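Local coordinates for centrosomal protein 43 (Homo sapiens, PDB 2D68) that is required for anchoring microtubules to centrosomes and for ciliation, and homodimerises through its N-terminal domain, at residues 18-21 with 22-26. Residues are numbered along the deposited sequence; the frame is centred on the assembly and turned at random.
Sequences GRLV and ASLVA
The carbonyls of Gly18, Arg19, Leu20 and Val21 accept hydrogen bonds from the amides of Ala22, Ser23, Leu24 and Val25, four residues on, and N-H...O angles that are all 156° or more mark a regular alpha-helix. Arg19 O is gripped twice: Ser23 N donates to it at 2.9 Å, and Ser23 OG donates to the same oxygen at 2.7 Å. The two donors come from opposite faces of the carbonyl plane, the hydroxyl standing 35° out of it. The torsion of Ser23 explains this, since OG lies anti to its own carbonyl carbon and beside its N (chi1 -61°), folded back toward the preceding turn. Ser23 is buried, and its OG is also weakly hydrogen-bonded to the backbone N of Glu52, whose carboxylate forms a salt bridge with Arg19 NE. With OG removed, as by an alanine here, Arg19 O would probably keep one of its two bonds from Ser23's position and the weak link to Glu52 N would be lost. One turn apart, Leu20 CD1 and Leu24 CD1 approach to 4.3 Å, and both side chains also touch Leu57 of helix 54-61 and Ile79 of the second subunit. Leu24 CG also rests 3.4 Å from Leu20 O, and Val25 CG2 lies equally near Val21 O. Val21 and Val25 extend the apolar surface, meeting Phe28 and Leu75 of the second subunit, respectively. A serine hydroxyl bonded to the i-4 carbonyl is a common feature of alpha-helices, here in helix 16-31 of the LisH-type dimerisation domain, where the helix packs against helix 54-61 and the second subunit.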
loop_
_atom_site.group_PDB
_atom_site.type_symbol
_atom_site.label_atom_id
_atom_site.label_comp_id
_atom_site.label_asym_id
_atom_site.label_seq_id
_atom_site.Cartn_x
_atom_site.Cartn_y
_atom_site.Cartn_z
ATOM N N GLY B 18 3.123 -6.109 9.670
ATOM C CA GLY B 18 2.631 -6.653 8.402
ATOM C C GLY B 18 1.145 -6.422 8.214
ATOM O O GLY B 18 0.671 -6.053 7.114
ATOM N N ARG B 19 0.388 -6.644 9.281
ATOM C CA ARG B 19 -1.030 -6.401 9.207
ATOM C C ARG B 19 -1.301 -4.909 8.957
ATOM O O ARG B 19 -2.221 -4.556 8.202
ATOM C CB ARG B 19 -1.738 -6.916 10.464
ATOM C CG ARG B 19 -3.203 -7.133 10.226
ATOM C CD ARG B 19 -3.894 -7.812 11.390
ATOM N NE ARG B 19 -5.326 -7.672 11.190
ATOM C CZ ARG B 19 -6.075 -8.533 10.514
ATOM N NH1 ARG B 19 -5.531 -9.632 9.989
ATOM N NH2 ARG B 19 -7.375 -8.300 10.382
ATOM N N LEU B 20 -0.498 -4.034 9.568
ATOM C CA LEU B 20 -0.631 -2.594 9.322
ATOM C C LEU B 20 -0.322 -2.242 7.857
ATOM O O LEU B 20 -1.077 -1.506 7.219
ATOM C CB LEU B 20 0.275 -1.813 10.280
ATOM C CG LEU B 20 0.281 -0.308 10.166
ATOM C CD1 LEU B 20 -1.139 0.275 10.202
ATOM C CD2 LEU B 20 1.141 0.259 11.297
ATOM N N VAL B 21 0.775 -2.775 7.326
ATOM C CA VAL B 21 1.101 -2.579 5.897
ATOM C C VAL B 21 -0.068 -3.001 4.996
ATOM O O VAL B 21 -0.539 -2.221 4.131
ATOM C CB VAL B 21 2.368 -3.371 5.504
ATOM C CG1 VAL B 21 2.563 -3.355 3.997
ATOM C CG2 VAL B 21 3.592 -2.756 6.178
ATOM N N ALA B 22 -0.542 -4.230 5.190
ATOM C CA ALA B 22 -1.615 -4.741 4.327
ATOM C C ALA B 22 -2.905 -3.932 4.465
ATOM O O ALA B 22 -3.561 -3.631 3.469
ATOM C CB ALA B 22 -1.874 -6.222 4.580
ATOM N N SER B 23 -3.235 -3.550 5.695
ATOM C CA SER B 23 -4.397 -2.687 5.934
ATOM C C SER B 23 -4.266 -1.340 5.206
ATOM O O SER B 23 -5.241 -0.839 4.638
ATOM C CB SER B 23 -4.583 -2.461 7.441
ATOM O OG SER B 23 -4.825 -3.677 8.123
ATOM N N LEU B 24 -3.058 -0.773 5.191
ATOM C CA LEU B 24 -2.832 0.487 4.457
ATOM C C LEU B 24 -3.017 0.313 2.954
ATOM O O LEU B 24 -3.542 1.213 2.269
ATOM C CB LEU B 24 -1.441 1.053 4.754
ATOM C CG LEU B 24 -1.272 1.684 6.134
ATOM C CD1 LEU B 24 0.215 1.793 6.466
ATOM C CD2 LEU B 24 -1.969 3.050 6.241
ATOM N N VAL B 25 -2.575 -0.823 2.422
ATOM C CA VAL B 25 -2.804 -1.133 1.006
ATOM C C VAL B 25 -4.310 -1.248 0.703
ATOM O O VAL B 25 -4.802 -0.610 -0.240
ATOM C CB VAL B 25 -2.032 -2.398 0.594
ATOM C CG1 VAL B 25 -2.384 -2.819 -0.864
ATOM C CG2 VAL B 25 -0.527 -2.145 0.694
ATOM N N ALA B 26 -5.044 -2.006 1.517
ATOM C CA ALA B 26 -6.501 -2.109 1.334
ATOM C C ALA B 26 -7.178 -0.734 1.421
ATOM O O ALA B 26 -8.091 -0.444 0.634
ATOM C CB ALA B 26 -7.100 -3.091 2.330
#